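PDB 3A8T: adenylate isopentenyltransferase from Humulus lupulus, which catalyses the transfer of a dimethylallyl group from dimethylallyl diphosphate to ATP, ADP or AMP, a step in cytokinin biosynthesis. Local coordinates for residues E303-A308 with E319-Q324. Residues are numbered along the deposited sequence; the frame is centred on the assembly and turned at random.
Sequences ESFRAA and EIWEKQ
Ser304 OG sits against the antiparallel helix 319-324: it lies 3.1 Å from Trp321 N, too poorly angled to count as a hydrogen bond, and 3.4 Å from Ile320 CG2. Its first torsion sets OG anti to the carbonyl carbon (chi1 -69°), and from there OG meets the indole of Trp321 at the edge, near the ring plane. Serine suits this place because a small side chain lets the backbones draw close, Ser304 CA standing 5.3 Å from Trp321 CA. Ile320 uses both branches: CG2 lies against Ser304 and the backbone of Glu303, while CD1 reaches Ala307 CB at 3.6 Å, where a methyl leaves room for it. An alanine in place of Ile320 would probably leave a gap between the two segments, taking CG2 from Ser304 and Glu303 and CD1 from Ala307. On the buried side Phe305 CE2 touches Trp321 CZ3 at 4.1 Å, the two side chains running alongside each other. Trp321 NE1 is hydrogen-bonded to Asp59 of helix 53-61, whose first turn carries ATP-binding residues. At the exposed margin Gln324 NE2 rests on Glu303 CB. With no hydrogen bond or salt bridge between the segments, van der Waals packing mainly holds this part of the helical hairpin.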
loop_
_atom_site.group_PDB
_atom_site.type_symbol
_atom_site.label_atom_id
_atom_site.label_comp_id
_atom_site.label_asym_id
_atom_site.label_seq_id
_atom_site.Cartn_x
_atom_site.Cartn_y
_atom_site.Cartn_z
ATOM N N GLU A 303 13.646 -13.041 5.341
ATOM C CA GLU A 303 14.817 -12.753 6.093
ATOM C C GLU A 303 15.224 -11.315 5.963
ATOM O O GLU A 303 15.992 -10.800 6.798
ATOM C CB GLU A 303 15.973 -13.623 5.632
ATOM C CG GLU A 303 15.713 -15.117 5.811
ATOM C CD GLU A 303 15.432 -15.510 7.249
ATOM O OE1 GLU A 303 16.159 -15.023 8.152
ATOM O OE2 GLU A 303 14.492 -16.316 7.461
ATOM N N SER A 304 14.763 -10.675 4.900
ATOM C CA SER A 304 15.081 -9.283 4.664
ATOM C C SER A 304 14.364 -8.473 5.707
ATOM O O SER A 304 14.913 -7.532 6.258
ATOM C CB SER A 304 14.611 -8.818 3.261
ATOM O OG SER A 304 15.343 -9.387 2.190
ATOM N N PHE A 305 13.117 -8.854 5.958
ATOM C CA PHE A 305 12.277 -8.190 6.928
ATOM C C PHE A 305 12.712 -8.447 8.360
ATOM O O PHE A 305 12.734 -7.508 9.187
ATOM C CB PHE A 305 10.814 -8.600 6.683
ATOM C CG PHE A 305 10.211 -7.902 5.499
ATOM C CD1 PHE A 305 9.358 -6.835 5.666
ATOM C CD2 PHE A 305 10.622 -8.214 4.212
ATOM C CE1 PHE A 305 8.931 -6.078 4.567
ATOM C CE2 PHE A 305 10.198 -7.456 3.114
ATOM C CZ PHE A 305 9.355 -6.389 3.298
ATOM N N ARG A 306 13.076 -9.702 8.642
ATOM C CA ARG A 306 13.567 -10.105 9.969
ATOM C C ARG A 306 14.737 -9.168 10.260
ATOM O O ARG A 306 14.755 -8.472 11.271
ATOM C CB ARG A 306 14.081 -11.545 9.921
ATOM C CG ARG A 306 13.661 -12.473 11.037
ATOM C CD ARG A 306 14.190 -13.935 10.810
ATOM N NE ARG A 306 13.186 -14.879 10.301
ATOM C CZ ARG A 306 12.097 -15.187 10.985
ATOM N NH1 ARG A 306 11.911 -14.635 12.177
ATOM N NH2 ARG A 306 11.178 -16.007 10.491
ATOM N N ALA A 307 15.709 -9.140 9.358
ATOM C CA ALA A 307 16.867 -8.256 9.517
ATOM C C ALA A 307 16.456 -6.768 9.573
ATOM O O ALA A 307 17.037 -5.970 10.284
ATOM C CB ALA A 307 17.825 -8.482 8.390
ATOM N N ALA A 308 15.430 -6.411 8.827
ATOM C CA ALA A 308 14.930 -5.042 8.800
ATOM C C ALA A 308 14.359 -4.593 10.147
ATOM O O ALA A 308 14.216 -3.406 10.389
ATOM C CB ALA A 308 13.854 -4.932 7.728
ATOM N N GLU A 319 21.699 -6.155 2.165
ATOM C CA GLU A 319 22.455 -7.275 1.663
ATOM C C GLU A 319 21.533 -8.442 1.266
ATOM O O GLU A 319 21.633 -9.003 0.176
ATOM C CB GLU A 319 23.461 -7.770 2.727
ATOM C CG GLU A 319 24.672 -6.859 2.976
ATOM C CD GLU A 319 25.846 -7.552 3.749
ATOM O OE1 GLU A 319 26.939 -6.924 3.878
ATOM O OE2 GLU A 319 25.694 -8.716 4.227
ATOM N N ILE A 320 20.651 -8.783 2.193
ATOM C CA ILE A 320 19.735 -9.908 2.079
ATOM C C ILE A 320 18.747 -9.726 0.966
ATOM O O ILE A 320 18.574 -10.591 0.133
ATOM C CB ILE A 320 19.041 -10.128 3.457
ATOM C CG1 ILE A 320 20.146 -10.527 4.495
ATOM C CG2 ILE A 320 17.963 -11.156 3.326
ATOM C CD1 ILE A 320 19.968 -10.128 5.945
ATOM N N TRP A 321 18.120 -8.572 0.964
ATOM C CA TRP A 321 17.184 -8.191 -0.061
ATOM C C TRP A 321 17.824 -8.215 -1.465
ATOM O O TRP A 321 17.225 -8.652 -2.437
ATOM C CB TRP A 321 16.684 -6.787 0.317
ATOM C CG TRP A 321 15.823 -6.103 -0.681
ATOM C CD1 TRP A 321 16.226 -5.227 -1.657
ATOM C CD2 TRP A 321 14.403 -6.145 -0.747
ATOM N NE1 TRP A 321 15.137 -4.704 -2.302
ATOM C CE2 TRP A 321 14.006 -5.256 -1.768
ATOM C CE3 TRP A 321 13.422 -6.851 -0.049
ATOM C CZ2 TRP A 321 12.668 -5.054 -2.099
ATOM C CZ3 TRP A 321 12.100 -6.648 -0.378
ATOM C CH2 TRP A 321 11.731 -5.764 -1.383
ATOM N N GLU A 322 19.059 -7.758 -1.562
ATOM C CA GLU A 322 19.760 -7.695 -2.826
ATOM C C GLU A 322 19.845 -9.097 -3.360
ATOM O O GLU A 322 19.459 -9.358 -4.475
ATOM C CB GLU A 322 21.165 -7.099 -2.610
ATOM C CG GLU A 322 21.613 -6.143 -3.731
ATOM C CD GLU A 322 22.205 -4.783 -3.236
ATOM O OE1 GLU A 322 23.334 -4.816 -2.686
ATOM O OE2 GLU A 322 21.552 -3.694 -3.408
ATOM N N LYS A 323 20.311 -10.013 -2.516
ATOM C CA LYS A 323 20.465 -11.416 -2.876
ATOM C C LYS A 323 19.174 -12.197 -2.990
ATOM O O LYS A 323 18.985 -12.924 -3.944
ATOM C CB LYS A 323 21.360 -12.142 -1.859
ATOM C CG LYS A 323 22.785 -11.657 -1.820
ATOM C CD LYS A 323 23.608 -12.253 -0.663
ATOM C CE LYS A 323 23.702 -13.822 -0.708
ATOM N NZ LYS A 323 24.405 -14.426 -1.916
ATOM N N GLN A 324 18.280 -12.043 -2.032
ATOM C CA GLN A 324 17.065 -12.846 -2.058
ATOM C C GLN A 324 15.854 -12.356 -2.812
ATOM O O GLN A 324 15.005 -13.149 -3.220
ATOM C CB GLN A 324 16.650 -13.199 -0.619
ATOM C CG GLN A 324 17.755 -13.917 0.166
ATOM C CD GLN A 324 17.279 -14.534 1.493
ATOM O OE1 GLN A 324 17.930 -15.438 2.019
ATOM N NE2 GLN A 324 16.145 -14.060 2.029
#